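Local structure of type IV pilus assembly protein PilF (Pseudomonas aeruginosa, 2HO1) at residues Val143-Gly148 against Gln174-Leu179; Glu123-Leu128 against Pro157-Glu162; Gly46-Gly51 against Ala78-Thr83. The protein is an outer membrane lipoprotein built of tetratricopeptide repeats that interacts with PilQ and is essential for its localization and assembly into the dodecameric secretin of the type IV pilus. All coordinates share one frame; numbering follows the deposited sequence. Where two conformers were deposited one is given.

Contacts 1 and 2 interlock, their centres 11 Å apart and their segments alternating along the chain. Helix 121-131 packs on helix 140-153, where Leu128 CB comes within 3.4 Å of Leu147 CD2, and helix 157-170 packs on it too, with Ala160 CB 3.4 Å from Gly148 O. Contact 3 closes earlier in the chain, with its centre 23 Å from contact 1 and 26 Å from contact 2, and touches neither. All three join a helix to the next but one along the superhelix. Contact 2 lies within repeats 3 and 4, part of the minimal region (TPR1-TPR4) for secretin assembly, while contact 1 reaches from repeat 4 into repeat 5.

Contact 1 of 3, residues Val143-Gly148 against Gln174-Leu179; sequences VFENLG and QPSVAL
Glu145 lies obliquely across the CG2 methyl of Val177, which sits 3.9 Å from Glu145 CG and 3.8 Å from Glu145 CD. The carboxylate then passes beyond the methyl: Glu145 OE2 is 3.4 Å from Val177 CG2 and takes a hydrogen bond from the hydroxyl of Ser176, OG to OE2 3.1 Å. The donor meets OE2 nearly along its C-O axis. Glu145 bridges the space by running out extended, with CG anti to the backbone N (chi1 174°) and CD anti to CA. On the other side Ser176 OG is tucked between its own backbone N and carbonyl carbon (chi1 71°).

Gln174 holds the N-cap position of helix 175-187, and Gln174 O accepts Ala178 N at 3.0 Å. Ser176 and Val177 both belong to the first turn of that helix, and the carboxylate arrives beside it. Helix 157-170 lies under both partners, with Leu168 against Val177 and Ser167 against Glu145. The contact thus ties helix 140-153, in repeat 4, to the start of the next-but-one helix, in repeat 5.

Chemically, a valine methyl packs along the end of the glutamate, carboxylate included, while one hydroxyl holds a single carboxylate oxygen. The nearby positive end of the helix would be expected to favour the ionised form of Glu145.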
loop_
_atom_site.group_PDB
_atom_site.type_symbol
_atom_site.label_atom_id
_atom_site.label_comp_id
_atom_site.label_asym_id
_atom_site.label_seq_id
_atom_site.Cartn_x
_atom_site.Cartn_y
_atom_site.Cartn_z
ATOM N N VAL A 143 0.076 -8.533 7.671
ATOM C CA VAL A 143 0.208 -7.164 7.246
ATOM C C VAL A 143 -1.167 -6.638 6.827
ATOM O O VAL A 143 -1.545 -5.524 7.201
ATOM C CB VAL A 143 1.190 -7.045 6.060
ATOM C CG1 VAL A 143 1.159 -5.652 5.505
ATOM C CG2 VAL A 143 2.588 -7.434 6.515
ATOM N N PHE A 144 -1.916 -7.423 6.057
ATOM C CA PHE A 144 -3.240 -6.999 5.626
ATOM C C PHE A 144 -4.246 -6.971 6.772
ATOM O O PHE A 144 -5.199 -6.168 6.760
ATOM C CB PHE A 144 -3.766 -7.882 4.502
ATOM C CG PHE A 144 -3.127 -7.597 3.180
ATOM C CD1 PHE A 144 -3.170 -6.311 2.634
ATOM C CD2 PHE A 144 -2.444 -8.590 2.487
ATOM C CE1 PHE A 144 -2.551 -6.017 1.442
ATOM C CE2 PHE A 144 -1.818 -8.280 1.277
ATOM C CZ PHE A 144 -1.880 -6.987 0.766
ATOM N N GLU A 145 -4.083 -7.866 7.736
ATOM C CA GLU A 145 -4.960 -7.813 8.890
ATOM C C GLU A 145 -4.725 -6.444 9.572
ATOM O O GLU A 145 -5.666 -5.750 9.932
ATOM C CB GLU A 145 -4.622 -8.915 9.894
ATOM C CG GLU A 145 -5.444 -8.791 11.179
ATOM C CD GLU A 145 -5.114 -9.851 12.210
ATOM O OE1 GLU A 145 -3.911 -10.130 12.433
ATOM O OE2 GLU A 145 -6.073 -10.398 12.800
ATOM N N ASN A 146 -3.465 -6.071 9.750
ATOM C CA ASN A 146 -3.130 -4.800 10.391
ATOM C C ASN A 146 -3.655 -3.581 9.637
ATOM O O ASN A 146 -4.101 -2.617 10.249
ATOM C CB ASN A 146 -1.621 -4.690 10.626
ATOM C CG ASN A 146 -1.168 -5.552 11.784
ATOM O OD1 ASN A 146 -1.957 -5.843 12.679
ATOM N ND2 ASN A 146 0.094 -5.960 11.777
ATOM N N LEU A 147 -3.620 -3.638 8.317
ATOM C CA LEU A 147 -4.142 -2.552 7.495
ATOM C C LEU A 147 -5.638 -2.453 7.755
ATOM O O LEU A 147 -6.203 -1.356 7.820
ATOM C CB LEU A 147 -3.843 -2.826 6.014
ATOM C CG LEU A 147 -2.391 -2.497 5.625
ATOM C CD1 LEU A 147 -2.071 -3.061 4.216
ATOM C CD2 LEU A 147 -2.170 -0.989 5.649
ATOM N N GLY A 148 -6.296 -3.601 7.898
ATOM C CA GLY A 148 -7.725 -3.593 8.201
ATOM C C GLY A 148 -8.034 -3.021 9.587
ATOM O O GLY A 148 -8.948 -2.213 9.752
ATOM N N GLN A 174 -7.847 -17.900 10.062
ATOM C CA GLN A 174 -7.609 -16.803 11.002
ATOM C C GLN A 174 -8.940 -16.417 11.663
ATOM O O GLN A 174 -9.635 -15.511 11.206
ATOM C CB GLN A 174 -7.029 -15.570 10.284
ATOM C CG GLN A 174 -5.742 -15.792 9.494
ATOM C CD GLN A 174 -5.225 -14.504 8.822
ATOM O OE1 GLN A 174 -4.526 -13.699 9.444
ATOM N NE2 GLN A 174 -5.590 -14.305 7.557
ATOM N N PRO A 175 -9.319 -17.118 12.744
ATOM C CA PRO A 175 -10.575 -16.833 13.453
ATOM C C PRO A 175 -10.760 -15.357 13.803
ATOM O O PRO A 175 -11.851 -14.828 13.662
ATOM C CB PRO A 175 -10.470 -17.709 14.701
ATOM C CG PRO A 175 -9.666 -18.893 14.202
ATOM C CD PRO A 175 -8.579 -18.215 13.399
ATOM N N SER A 176 -9.698 -14.689 14.252
ATOM C CA SER A 176 -9.810 -13.285 14.618
ATOM C C SER A 176 -10.205 -12.379 13.447
ATOM O O SER A 176 -10.949 -11.421 13.645
ATOM C CB SER A 176 -8.515 -12.779 15.274
ATOM O OG SER A 176 -7.446 -12.653 14.353
ATOM N N VAL A 177 -9.725 -12.683 12.240
ATOM C CA VAL A 177 -10.079 -11.894 11.060
ATOM C C VAL A 177 -11.509 -12.227 10.681
ATOM O O VAL A 177 -12.297 -11.349 10.337
ATOM C CB VAL A 177 -9.134 -12.166 9.826
ATOM C CG1 VAL A 177 -9.617 -11.351 8.594
ATOM C CG2 VAL A 177 -7.700 -11.780 10.172
ATOM N N ALA A 178 -11.859 -13.502 10.754
ATOM C CA ALA A 178 -13.225 -13.911 10.441
ATOM C C ALA A 178 -14.215 -13.181 11.334
ATOM O O ALA A 178 -15.325 -12.840 10.898
ATOM C CB ALA A 178 -13.380 -15.392 10.629
ATOM N N LEU A 179 -13.826 -12.951 12.586
ATOM C CA LEU A 179 -14.700 -12.252 13.533
ATOM C C LEU A 179 -14.886 -10.798 13.138
ATOM O O LEU A 179 -16.000 -10.276 13.212
ATOM C CB LEU A 179 -14.136 -12.333 14.966
ATOM C CG LEU A 179 -14.851 -11.482 16.020
ATOM C CD1 LEU A 179 -16.232 -12.046 16.309
ATOM C CD2 LEU A 179 -13.997 -11.476 17.289
#

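Contact 2 of 3, residues Glu123-Leu128 against Pro157-Glu162; sequences EAYQRL and PAQAKE
Two consecutive tetratricopeptide repeats meet here, helix 121-131 of repeat 3 facing helix 157-170 of repeat 4, and the bridge between them is Tyr125 with Gln159. The backbones stay well apart: the nearest CA atoms, Tyr125 CA and Ala160 CA, are 11.5 Å from each other, so long side chains must span the interval. Both leave their helices with CG anti to the backbone N, the tyrosine at chi1 -162° and the glutamine at -178°, and they converge head on in the gap between the helices. Gln159 also keeps its chain extended past CG, which delivers the amide to the phenolic end of the ring.

The nearest pair is Tyr125 OH and Gln159 OE1, at 3.4 Å. The amide carbon follows, with Gln159 CD 3.8 Å from Tyr125 OH, and on the ring Tyr125 CZ lies 3.9 Å from Gln159 OE1. The amide and ring planes are only 19° apart, though the oxygen comes in obliquely to the ring. The pair is a van der Waals contact of two polar groups whose hydrogen bonds go to other residues. Tyr125 OH bonds to Tyr163 OH and to Glu130 OE2 of the second subunit, while Gln159 OE1 bonds to Ser151 OG on helix 140-153.

The pair is itself part of the interface with the second subunit, whose Glu130 meets both residues. Asp101 of that subunit accepts the backbone N-H groups of Ala158 and Gln159 in the first turn of helix 157-170. With Leu147 of the intervening helix 140-153 packed on Tyr125, the geometry is that of a TPR superhelix, in which corresponding helices of successive repeats stand side by side.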
loop_
_atom_site.group_PDB
_atom_site.type_symbol
_atom_site.label_atom_id
_atom_site.label_comp_id
_atom_site.label_asym_id
_atom_site.label_seq_id
_atom_site.Cartn_x
_atom_site.Cartn_y
_atom_site.Cartn_z
ATOM N N GLU A 123 0.828 6.860 10.826
ATOM C CA GLU A 123 2.138 6.276 10.665
ATOM C C GLU A 123 2.076 4.751 10.552
ATOM O O GLU A 123 2.837 4.177 9.794
ATOM C CB GLU A 123 3.056 6.695 11.819
ATOM C CG GLU A 123 3.361 8.200 11.860
ATOM C CD GLU A 123 3.933 8.613 13.216
ATOM O OE1 GLU A 123 3.151 8.861 14.144
ATOM O OE2 GLU A 123 5.158 8.654 13.367
ATOM N N ALA A 124 1.189 4.104 11.315
ATOM C CA ALA A 124 1.022 2.649 11.235
ATOM C C ALA A 124 0.665 2.304 9.783
ATOM O O ALA A 124 1.320 1.464 9.150
ATOM C CB ALA A 124 -0.134 2.182 12.165
ATOM N N TYR A 125 -0.362 2.980 9.267
ATOM C CA TYR A 125 -0.853 2.760 7.900
ATOM C C TYR A 125 0.287 2.865 6.890
ATOM O O TYR A 125 0.474 1.971 6.061
ATOM C CB TYR A 125 -1.952 3.790 7.568
ATOM C CG TYR A 125 -2.822 3.398 6.382
ATOM C CD1 TYR A 125 -3.697 2.305 6.462
ATOM C CD2 TYR A 125 -2.779 4.126 5.183
ATOM C CE1 TYR A 125 -4.499 1.945 5.387
ATOM C CE2 TYR A 125 -3.596 3.773 4.092
ATOM C CZ TYR A 125 -4.448 2.678 4.214
ATOM O OH TYR A 125 -5.234 2.315 3.159
ATOM N N GLN A 126 1.074 3.938 6.981
ATOM C CA GLN A 126 2.196 4.135 6.089
ATOM C C GLN A 126 3.229 2.991 6.122
ATOM O O GLN A 126 3.675 2.527 5.051
ATOM C CB GLN A 126 2.891 5.470 6.399
ATOM C CG GLN A 126 2.015 6.696 6.066
ATOM C CD GLN A 126 2.582 8.026 6.604
ATOM O OE1 GLN A 126 3.265 8.062 7.639
ATOM N NE2 GLN A 126 2.274 9.130 5.910
ATOM N N ARG A 127 3.616 2.548 7.326
ATOM C CA ARG A 127 4.604 1.478 7.438
ATOM C C ARG A 127 4.035 0.181 6.911
ATOM O O ARG A 127 4.740 -0.572 6.265
ATOM C CB ARG A 127 5.081 1.291 8.890
ATOM C CG ARG A 127 5.746 2.504 9.485
ATOM C CD ARG A 127 7.019 2.883 8.745
ATOM N NE ARG A 127 7.795 3.912 9.434
ATOM C CZ ARG A 127 9.030 4.266 9.070
ATOM N NH1 ARG A 127 9.606 3.663 8.040
ATOM N NH2 ARG A 127 9.690 5.227 9.713
ATOM N N LEU A 128 2.756 -0.065 7.178
ATOM C CA LEU A 128 2.099 -1.272 6.712
ATOM C C LEU A 128 1.953 -1.286 5.178
ATOM O O LEU A 128 2.094 -2.339 4.554
ATOM C CB LEU A 128 0.739 -1.424 7.391
ATOM C CG LEU A 128 0.872 -1.704 8.892
ATOM C CD1 LEU A 128 -0.499 -1.520 9.570
ATOM C CD2 LEU A 128 1.429 -3.134 9.126
ATOM N N PRO A 157 -14.717 1.547 7.577
ATOM C CA PRO A 157 -15.108 0.138 7.606
ATOM C C PRO A 157 -15.177 -0.593 6.262
ATOM O O PRO A 157 -14.916 -1.801 6.216
ATOM C CB PRO A 157 -16.453 0.158 8.346
ATOM C CG PRO A 157 -17.013 1.515 8.029
ATOM C CD PRO A 157 -15.768 2.390 8.179
ATOM N N ALA A 158 -15.525 0.107 5.179
ATOM C CA ALA A 158 -15.582 -0.566 3.881
ATOM C C ALA A 158 -14.136 -0.892 3.442
ATOM O O ALA A 158 -13.840 -1.950 2.882
ATOM C CB ALA A 158 -16.291 0.330 2.836
ATOM N N GLN A 159 -13.237 0.028 3.737
ATOM C CA GLN A 159 -11.842 -0.143 3.413
ATOM C C GLN A 159 -11.250 -1.263 4.297
ATOM O O GLN A 159 -10.485 -2.096 3.824
ATOM C CB GLN A 159 -11.106 1.166 3.672
ATOM C CG GLN A 159 -9.661 1.119 3.325
ATOM C CD GLN A 159 -9.010 2.461 3.522
ATOM O OE1 GLN A 159 -8.315 2.701 4.532
ATOM N NE2 GLN A 159 -9.240 3.361 2.561
ATOM N N ALA A 160 -11.613 -1.270 5.578
ATOM C CA ALA A 160 -11.129 -2.291 6.497
ATOM C C ALA A 160 -11.521 -3.669 5.944
ATOM O O ALA A 160 -10.712 -4.612 5.917
ATOM C CB ALA A 160 -11.760 -2.086 7.905
ATOM N N LYS A 161 -12.763 -3.748 5.479
ATOM C CA LYS A 161 -13.310 -4.985 4.946
ATOM C C LYS A 161 -12.466 -5.511 3.803
ATOM O O LYS A 161 -12.151 -6.719 3.764
ATOM C CB LYS A 161 -14.760 -4.752 4.498
ATOM C CG LYS A 161 -15.496 -5.965 3.992
ATOM C CD LYS A 161 -16.870 -5.508 3.527
ATOM C CE LYS A 161 -17.627 -6.546 2.706
ATOM N NZ LYS A 161 -18.863 -5.892 2.144
ATOM N N GLU A 162 -12.098 -4.630 2.869
ATOM C CA GLU A 162 -11.266 -5.059 1.744
ATOM C C GLU A 162 -9.909 -5.579 2.232
ATOM O O GLU A 162 -9.401 -6.562 1.713
ATOM C CB GLU A 162 -11.099 -3.932 0.703
ATOM C CG GLU A 162 -12.408 -3.660 -0.031
ATOM C CD GLU A 162 -12.299 -2.748 -1.254
ATOM O OE1 GLU A 162 -11.349 -2.883 -2.073
ATOM O OE2 GLU A 162 -13.209 -1.901 -1.408
#

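Contact 3 of 3, residues Gly46-Gly51 against Ala78-Thr83; sequences GYLQRG and AVVFQT
The carbonyl oxygen of Val79 is approached twice by Thr83. The backbone amide donates the routine helical bond, Thr83 N to Val79 O at 2.8 Å, and the hydroxyl of Thr83 turns back onto the same oxygen. That second bond is modelled too short for its length to be trusted; OG1 stands beside its own backbone N (chi1 -56°), which brings it back toward the preceding turn.

Leu48 comes in from helix 33-49 against this stretch of helix 71-83. Its branch point and both methyls gather round one methyl of Val80. Leu48 CG and Val80 CG2 are 4.0 Å apart, and Leu48 CD2 reaches 4.1 Å from Val80 CA, so the leucine also rests on the helix backbone. The two side chains cross at a slant. Leu48 CD1 goes on toward Val79 CG2, where the modelled approach is too close to be trusted; Val79 was deposited in two conformers. At the outer margin Leu48 CD2 lies 4.2 Å from Thr83 OG1.

In the tetratricopeptide fold the first helix of a repeat packs on its own second helix and on the first helix of the next repeat. Here too a helix meets the next but one: helix 33-49, in repeat 1, against helix 71-83, with helix 57-66 between them in the chain. That intervening helix covers Val80 through Lys57 and Leu60, and Tyr94 of helix 87-100 touches Val79.

Just past Leu48, helix 33-49 finishes in a Schellman motif at Gly51, whose phi is 88°. Gly51 N bonds back to Leu48 O at 3.0 Å as part of that motif, following the regular helical bond from Arg50 N to Gly46 O.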
loop_
_atom_site.group_PDB
_atom_site.type_symbol
_atom_site.label_atom_id
_atom_site.label_comp_id
_atom_site.label_asym_id
_atom_site.label_seq_id
_atom_site.Cartn_x
_atom_site.Cartn_y
_atom_site.Cartn_z
ATOM N N GLY A 46 14.336 -16.241 22.228
ATOM C CA GLY A 46 13.850 -17.367 23.008
ATOM C C GLY A 46 13.430 -16.905 24.400
ATOM O O GLY A 46 12.413 -17.353 24.941
ATOM N N TYR A 47 14.235 -16.037 25.000
ATOM C CA TYR A 47 13.892 -15.477 26.297
ATOM C C TYR A 47 12.574 -14.713 26.221
ATOM O O TYR A 47 11.710 -14.857 27.082
ATOM C CB TYR A 47 15.012 -14.565 26.791
ATOM C CG TYR A 47 16.203 -15.307 27.352
ATOM C CD1 TYR A 47 16.038 -16.318 28.283
ATOM C CD2 TYR A 47 17.491 -14.991 26.951
ATOM C CE1 TYR A 47 17.122 -16.994 28.800
ATOM C CE2 TYR A 47 18.581 -15.662 27.462
ATOM C CZ TYR A 47 18.391 -16.663 28.386
ATOM O OH TYR A 47 19.473 -17.334 28.898
ATOM N N LEU A 48 12.407 -13.926 25.162
ATOM C CA LEU A 48 11.184 -13.156 24.952
ATOM C C LEU A 48 9.975 -14.076 24.845
ATOM O O LEU A 48 8.936 -13.872 25.473
ATOM C CB LEU A 48 11.275 -12.381 23.648
ATOM C CG LEU A 48 11.601 -10.902 23.672
ATOM C CD1 LEU A 48 11.709 -10.420 22.241
ATOM C CD2 LEU A 48 10.523 -10.149 24.423
ATOM N N GLN A 49 10.113 -15.085 23.998
ATOM C CA GLN A 49 9.052 -16.043 23.774
ATOM C C GLN A 49 8.663 -16.792 25.059
ATOM O O GLN A 49 7.519 -17.177 25.232
ATOM C CB GLN A 49 9.530 -16.993 22.663
ATOM C CG GLN A 49 8.902 -18.359 22.598
ATOM C CD GLN A 49 9.728 -19.311 21.722
ATOM O OE1 GLN A 49 9.729 -20.519 21.944
ATOM N NE2 GLN A 49 10.433 -18.763 20.728
ATOM N N ARG A 50 9.636 -16.980 25.948
ATOM C CA ARG A 50 9.432 -17.685 27.209
ATOM C C ARG A 50 8.881 -16.750 28.294
ATOM O O ARG A 50 8.656 -17.169 29.433
ATOM C CB ARG A 50 10.758 -18.320 27.689
ATOM C CG ARG A 50 11.281 -19.492 26.811
ATOM C CD ARG A 50 12.483 -20.248 27.457
ATOM N NE ARG A 50 13.784 -19.593 27.262
ATOM C CZ ARG A 50 14.660 -19.935 26.321
ATOM N NH1 ARG A 50 14.385 -20.925 25.489
ATOM N NH2 ARG A 50 15.807 -19.283 26.199
ATOM N N GLY A 51 8.669 -15.485 27.940
ATOM C CA GLY A 51 8.152 -14.529 28.898
ATOM C C GLY A 51 9.260 -13.852 29.709
ATOM O O GLY A 51 8.970 -12.958 30.497
ATOM N N ALA A 78 13.572 -3.931 20.116
ATOM C CA ALA A 78 12.362 -3.138 19.982
ATOM C C ALA A 78 11.141 -3.801 20.608
ATOM O O ALA A 78 10.348 -3.132 21.264
ATOM C CB ALA A 78 12.101 -2.797 18.525
ATOM N N VAL A 79 10.986 -5.114 20.426
ATOM C CA VAL A 79 9.831 -5.756 21.031
ATOM C C VAL A 79 10.084 -5.976 22.525
ATOM O O VAL A 79 9.136 -6.117 23.299
ATOM C CB VAL A 79 9.473 -7.095 20.343
ATOM C CG1 VAL A 79 9.482 -6.926 18.820
ATOM C CG2 VAL A 79 10.412 -8.171 20.795
ATOM N N VAL A 80 11.352 -6.017 22.931
ATOM C CA VAL A 80 11.650 -6.182 24.355
ATOM C C VAL A 80 11.068 -4.913 25.003
ATOM O O VAL A 80 10.257 -5.005 25.906
ATOM C CB VAL A 80 13.159 -6.246 24.693
ATOM C CG1 VAL A 80 13.346 -6.052 26.221
ATOM C CG2 VAL A 80 13.760 -7.611 24.273
ATOM N N PHE A 81 11.457 -3.743 24.509
ATOM C CA PHE A 81 10.975 -2.466 25.040
ATOM C C PHE A 81 9.460 -2.291 24.922
ATOM O O PHE A 81 8.813 -1.779 25.831
ATOM C CB PHE A 81 11.675 -1.298 24.344
ATOM C CG PHE A 81 13.125 -1.159 24.699
ATOM C CD1 PHE A 81 13.540 -1.217 26.015
ATOM C CD2 PHE A 81 14.073 -0.957 23.714
ATOM C CE1 PHE A 81 14.874 -1.086 26.341
ATOM C CE2 PHE A 81 15.406 -0.825 24.036
ATOM C CZ PHE A 81 15.807 -0.889 25.350
ATOM N N GLN A 82 8.917 -2.683 23.774
ATOM C CA GLN A 82 7.491 -2.579 23.508
ATOM C C GLN A 82 6.766 -3.395 24.554
ATOM O O GLN A 82 5.758 -2.975 25.098
ATOM C CB GLN A 82 7.206 -3.121 22.098
ATOM C CG GLN A 82 5.755 -3.429 21.754
ATOM C CD GLN A 82 5.622 -3.894 20.287
ATOM O OE1 GLN A 82 6.629 -4.155 19.614
ATOM N NE2 GLN A 82 4.395 -3.995 19.802
ATOM N N THR A 83 7.286 -4.581 24.827
ATOM C CA THR A 83 6.698 -5.459 25.828
ATOM C C THR A 83 6.775 -4.816 27.244
ATOM O O THR A 83 5.870 -4.988 28.062
ATOM C CB THR A 83 7.431 -6.828 25.835
ATOM O OG1 THR A 83 7.387 -7.393 24.510
ATOM C CG2 THR A 83 6.771 -7.794 26.852
#